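PDB 3KG7: CurH from Lyngbya majuscula, which probably removes water from a beta-hydroxyacyl intermediate, leaving a double bond, as the dehydratase domain of a module in curacin polyketide biosynthesis. Local coordinates for residues N34-T46 with S159-V171. Residues are numbered along the deposited sequence; the frame is centred on the assembly and turned at random.
Sequences NHPWIGDHRVYDT and SISLVYGPMLQAV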
loop_
_atom_site.group_PDB
_atom_site.type_symbol
_atom_site.label_atom_id
_atom_site.label_comp_id
_atom_site.label_asym_id
_atom_site.label_seq_id
_atom_site.Cartn_x
_atom_site.Cartn_y
_atom_site.Cartn_z
ATOM N N ASN C 34 12.573 16.131 -5.786
ATOM C CA ASN C 34 12.375 15.554 -4.469
ATOM C C ASN C 34 13.683 15.430 -3.701
ATOM O O ASN C 34 13.767 15.804 -2.523
ATOM C CB ASN C 34 11.783 14.154 -4.625
ATOM C CG ASN C 34 10.294 14.171 -4.834
ATOM O OD1 ASN C 34 9.789 14.722 -5.820
ATOM N ND2 ASN C 34 9.569 13.555 -3.901
ATOM N N HIS C 35 14.691 14.899 -4.397
ATOM C CA HIS C 35 15.955 14.496 -3.814
ATOM C C HIS C 35 17.126 15.070 -4.608
ATOM O O HIS C 35 17.860 14.314 -5.247
ATOM C CB HIS C 35 16.055 12.973 -3.843
ATOM C CG HIS C 35 15.093 12.284 -2.934
ATOM N ND1 HIS C 35 15.430 11.893 -1.656
ATOM C CD2 HIS C 35 13.805 11.909 -3.118
ATOM C CE1 HIS C 35 14.385 11.317 -1.087
ATOM N NE2 HIS C 35 13.386 11.317 -1.951
ATOM N N PRO C 36 17.322 16.402 -4.557
ATOM C CA PRO C 36 18.402 17.006 -5.323
ATOM C C PRO C 36 19.776 16.421 -5.038
ATOM O O PRO C 36 20.662 16.527 -5.884
ATOM C CB PRO C 36 18.360 18.476 -4.894
ATOM C CG PRO C 36 17.590 18.497 -3.642
ATOM C CD PRO C 36 16.575 17.420 -3.805
ATOM N N TRP C 37 19.953 15.813 -3.869
ATOM C CA TRP C 37 21.263 15.277 -3.473
ATOM C C TRP C 37 21.788 14.204 -4.417
ATOM O O TRP C 37 22.993 14.085 -4.602
ATOM C CB TRP C 37 21.249 14.753 -2.033
ATOM C CG TRP C 37 20.291 13.622 -1.760
ATOM C CD1 TRP C 37 18.978 13.730 -1.393
ATOM C CD2 TRP C 37 20.581 12.220 -1.806
ATOM N NE1 TRP C 37 18.430 12.479 -1.221
ATOM C CE2 TRP C 37 19.395 11.535 -1.463
ATOM C CE3 TRP C 37 21.730 11.471 -2.110
ATOM C CZ2 TRP C 37 19.322 10.138 -1.411
ATOM C CZ3 TRP C 37 21.656 10.080 -2.061
ATOM C CH2 TRP C 37 20.456 9.430 -1.708
ATOM N N ILE C 38 20.885 13.434 -5.019
ATOM C CA ILE C 38 21.299 12.366 -5.934
ATOM C C ILE C 38 22.113 12.942 -7.085
ATOM O O ILE C 38 23.085 12.339 -7.532
ATOM C CB ILE C 38 20.110 11.560 -6.480
ATOM C CG1 ILE C 38 19.262 11.037 -5.323
ATOM C CG2 ILE C 38 20.598 10.409 -7.367
ATOM C CD1 ILE C 38 17.931 10.519 -5.750
ATOM N N GLY C 39 21.729 14.129 -7.541
ATOM C CA GLY C 39 22.448 14.823 -8.596
ATOM C C GLY C 39 23.892 15.125 -8.262
ATOM O O GLY C 39 24.686 15.419 -9.151
ATOM N N ASP C 40 24.237 15.057 -6.979
ATOM C CA ASP C 40 25.617 15.269 -6.548
ATOM C C ASP C 40 26.352 13.968 -6.181
ATOM O O ASP C 40 27.490 14.006 -5.703
ATOM C CB ASP C 40 25.688 16.321 -5.433
ATOM C CG ASP C 40 25.598 17.757 -5.967
ATOM O OD1 ASP C 40 25.992 18.022 -7.131
ATOM O OD2 ASP C 40 25.129 18.632 -5.208
ATOM N N HIS C 41 25.700 12.824 -6.404
ATOM C CA HIS C 41 26.374 11.518 -6.346
ATOM C C HIS C 41 26.443 10.920 -7.753
ATOM O O HIS C 41 25.574 10.142 -8.159
ATOM C CB HIS C 41 25.682 10.551 -5.371
ATOM C CG HIS C 41 26.385 9.234 -5.242
ATOM N ND1 HIS C 41 26.025 8.122 -5.973
ATOM C CD2 HIS C 41 27.449 8.861 -4.491
ATOM C CE1 HIS C 41 26.829 7.117 -5.669
ATOM N NE2 HIS C 41 27.700 7.539 -4.769
ATOM N N ARG C 42 27.482 11.294 -8.492
ATOM C CA ARG C 42 27.559 10.978 -9.911
ATOM C C ARG C 42 28.558 9.862 -10.205
ATOM O O ARG C 42 29.767 10.008 -9.965
ATOM C CB ARG C 42 27.893 12.244 -10.719
ATOM C CG ARG C 42 26.964 13.436 -10.445
ATOM C CD ARG C 42 27.255 14.644 -11.344
ATOM N NE ARG C 42 26.717 14.477 -12.700
ATOM C CZ ARG C 42 25.464 14.748 -13.069
ATOM N NH1 ARG C 42 24.574 15.208 -12.197
ATOM N NH2 ARG C 42 25.089 14.549 -14.324
ATOM N N VAL C 43 28.036 8.742 -10.709
ATOM C CA VAL C 43 28.871 7.668 -11.264
ATOM C C VAL C 43 28.708 7.648 -12.791
ATOM O O VAL C 43 27.587 7.639 -13.303
ATOM C CB VAL C 43 28.538 6.282 -10.659
ATOM C CG1 VAL C 43 29.562 5.252 -11.100
ATOM C CG2 VAL C 43 28.510 6.349 -9.144
ATOM N N TYR C 44 29.829 7.646 -13.509
ATOM C CA TYR C 44 29.830 7.797 -14.969
ATOM C C TYR C 44 28.970 8.989 -15.381
ATOM O O TYR C 44 28.164 8.908 -16.315
ATOM C CB TYR C 44 29.361 6.513 -15.664
ATOM C CG TYR C 44 30.177 5.301 -15.290
ATOM C CD1 TYR C 44 31.473 5.133 -15.780
ATOM C CD2 TYR C 44 29.657 4.327 -14.435
ATOM C CE1 TYR C 44 32.230 4.027 -15.432
ATOM C CE2 TYR C 44 30.407 3.212 -14.085
ATOM C CZ TYR C 44 31.693 3.069 -14.587
ATOM O OH TYR C 44 32.444 1.970 -14.240
ATOM N N ASP C 45 29.151 10.090 -14.652
ATOM C CA ASP C 45 28.391 11.330 -14.838
ATOM C C ASP C 45 26.873 11.107 -14.874
ATOM O O ASP C 45 26.141 11.831 -15.554
ATOM C CB ASP C 45 28.875 12.092 -16.077
ATOM C CG ASP C 45 28.819 13.597 -15.893
ATOM O OD1 ASP C 45 27.719 14.154 -15.689
ATOM O OD2 ASP C 45 29.887 14.231 -15.961
ATOM N N THR C 46 26.412 10.100 -14.136
ATOM C CA THR C 46 24.985 9.807 -14.012
ATOM C C THR C 46 24.584 9.834 -12.536
ATOM O O THR C 46 25.212 9.170 -11.702
ATOM C CB THR C 46 24.618 8.440 -14.647
ATOM O OG1 THR C 46 25.156 8.365 -15.975
ATOM C CG2 THR C 46 23.114 8.254 -14.712
ATOM N N SER C 159 39.085 8.692 -10.682
ATOM C CA SER C 159 39.787 7.632 -11.402
ATOM C C SER C 159 38.956 6.363 -11.548
ATOM O O SER C 159 39.249 5.511 -12.397
ATOM C CB SER C 159 41.099 7.308 -10.694
ATOM O OG SER C 159 42.007 8.399 -10.787
ATOM N N ILE C 160 37.930 6.240 -10.716
ATOM C CA ILE C 160 36.980 5.150 -10.838
ATOM C C ILE C 160 35.609 5.693 -11.252
ATOM O O ILE C 160 34.570 5.091 -10.970
ATOM C CB ILE C 160 36.932 4.302 -9.553
ATOM C CG1 ILE C 160 36.745 5.202 -8.316
ATOM C CG2 ILE C 160 38.243 3.477 -9.444
ATOM C CD1 ILE C 160 36.203 4.500 -7.077
ATOM N N SER C 161 35.636 6.837 -11.942
ATOM C CA SER C 161 34.438 7.525 -12.468
ATOM C C SER C 161 33.414 7.935 -11.412
ATOM O O SER C 161 32.209 7.908 -11.665
ATOM C CB SER C 161 33.758 6.704 -13.576
ATOM O OG SER C 161 34.349 6.947 -14.839
ATOM N N LEU C 162 33.900 8.321 -10.235
ATOM C CA LEU C 162 33.042 8.766 -9.133
ATOM C C LEU C 162 33.333 10.229 -8.801
ATOM O O LEU C 162 34.497 10.612 -8.642
ATOM C CB LEU C 162 33.240 7.882 -7.893
ATOM C CG LEU C 162 32.597 8.260 -6.537
ATOM C CD1 LEU C 162 31.050 8.330 -6.582
ATOM C CD2 LEU C 162 33.045 7.306 -5.412
ATOM N N VAL C 163 32.283 11.048 -8.727
ATOM C CA VAL C 163 32.429 12.456 -8.340
ATOM C C VAL C 163 31.366 12.842 -7.323
ATOM O O VAL C 163 30.166 12.658 -7.555
ATOM C CB VAL C 163 32.379 13.442 -9.555
ATOM C CG1 VAL C 163 32.696 14.874 -9.112
ATOM C CG2 VAL C 163 33.343 13.028 -10.662
ATOM N N TYR C 164 31.827 13.374 -6.195
ATOM C CA TYR C 164 30.958 13.821 -5.116
ATOM C C TYR C 164 30.717 15.326 -5.228
ATOM O O TYR C 164 31.637 16.119 -5.055
ATOM C CB TYR C 164 31.583 13.497 -3.749
ATOM C CG TYR C 164 31.676 12.021 -3.380
ATOM C CD1 TYR C 164 32.916 11.386 -3.275
ATOM C CD2 TYR C 164 30.532 11.270 -3.102
ATOM C CE1 TYR C 164 33.015 10.036 -2.919
ATOM C CE2 TYR C 164 30.619 9.913 -2.741
ATOM C CZ TYR C 164 31.865 9.311 -2.655
ATOM O OH TYR C 164 31.966 7.983 -2.305
ATOM N N GLY C 165 29.480 15.713 -5.527
ATOM C CA GLY C 165 29.101 17.122 -5.570
ATOM C C GLY C 165 28.873 17.712 -4.184
ATOM O O GLY C 165 28.921 16.987 -3.184
ATOM N N PRO C 166 28.615 19.035 -4.117
ATOM C CA PRO C 166 28.435 19.830 -2.892
ATOM C C PRO C 166 27.594 19.174 -1.790
ATOM O O PRO C 166 27.900 19.327 -0.600
ATOM C CB PRO C 166 27.726 21.087 -3.407
ATOM C CG PRO C 166 28.266 21.266 -4.762
ATOM C CD PRO C 166 28.475 19.877 -5.321
HETATM N N MSE C 167 26.549 18.454 -2.193
HETATM C CA MSE C 167 25.607 17.845 -1.264
HETATM C C MSE C 167 26.070 16.480 -0.759
HETATM O O MSE C 167 25.394 15.856 0.072
HETATM C CB MSE C 167 24.240 17.744 -1.924
HETATM C CG MSE C 167 23.324 18.881 -1.567
HETATM SE SE MSE C 167 21.760 18.963 -2.730
HETATM C CE MSE C 167 22.168 20.600 -3.724
ATOM N N LEU C 168 27.219 16.031 -1.267
ATOM C CA LEU C 168 27.822 14.758 -0.875
ATOM C C LEU C 168 29.161 14.962 -0.165
ATOM O O LEU C 168 29.741 14.015 0.376
ATOM C CB LEU C 168 28.019 13.856 -2.102
ATOM C CG LEU C 168 26.976 12.811 -2.539
ATOM C CD1 LEU C 168 26.919 11.623 -1.593
ATOM C CD2 LEU C 168 25.598 13.402 -2.732
ATOM N N GLN C 169 29.646 16.200 -0.162
ATOM C CA GLN C 169 30.944 16.519 0.433
ATOM C C GLN C 169 30.869 16.607 1.953
ATOM O O GLN C 169 30.892 17.696 2.535
ATOM C CB GLN C 169 31.509 17.793 -0.185
ATOM C CG GLN C 169 32.134 17.539 -1.546
ATOM C CD GLN C 169 32.292 18.793 -2.373
ATOM O OE1 GLN C 169 31.488 19.720 -2.280
ATOM N NE2 GLN C 169 33.326 18.822 -3.201
ATOM N N ALA C 170 30.781 15.438 2.583
ATOM C CA ALA C 170 30.603 15.325 4.032
ATOM C C ALA C 170 31.912 15.063 4.765
ATOM O O ALA C 170 31.951 15.095 5.993
ATOM C CB ALA C 170 29.587 14.227 4.358
ATOM N N VAL C 171 32.976 14.801 4.013
ATOM C CA VAL C 171 34.267 14.481 4.605
ATOM C C VAL C 171 35.049 15.752 4.929
ATOM O O VAL C 171 35.642 16.380 4.045
ATOM C CB VAL C 171 35.100 13.552 3.701
ATOM C CG1 VAL C 171 36.352 13.098 4.423
ATOM C CG2 VAL C 171 34.271 12.354 3.256
#
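Asp40 meets the turn Gly165-Met167 where two short antiparallel strands, 41-43 and 162-164, join the two halves of the double hotdog fold. Their axes approach to 5.0 Å. The side chain of Asp40 lies against Gly165 CA and the ring of Pro166, which it crosses at about a right angle. Its CG sits beside the backbone N (chi1 -79°), which puts OD2 near Met167. There OD2 accepts a weak bond from Met167 N at 3.3 Å. The backbone O of Asp40 takes the N-H of Gly165 on a lone pair, with Asp40 O to Gly165 N at 2.6 Å.

Met167 is selenomethionine. Its chain bends at chi3, and its SE rests 3.8 Å from Trp37 CA and beside the ring of Pro36. Leu168 follows. Its CD2 reaches the edge of the Trp37 ring and lies 3.3 Å from Trp37 O, while CG packs against His41 CB. Helix 202-207 also touches Trp37, His41 and Leu168.

Arg42 and Val163 form the hydrogen-bonded pair, bonded in both directions through their backbones. His41 and Tyr164 lie side by side on the face they share with Val43 and Leu162, His41 CD2 being 3.8 Å from Tyr164 CE2. Their ring planes are inclined at 53°. His41 ND1 is hydrogen-bonded to Val48 O, which ties down the far side of the imidazole. Val43 and Leu162 both touch Phe225.

At the other end, Ser161 is the C-prime residue of a Schellman motif closing helix 150-159. Tyr44 N bonds to Ser161 O at 3.0 Å, and Tyr44 CD1 lies 3.5 Å from Ser161 OG.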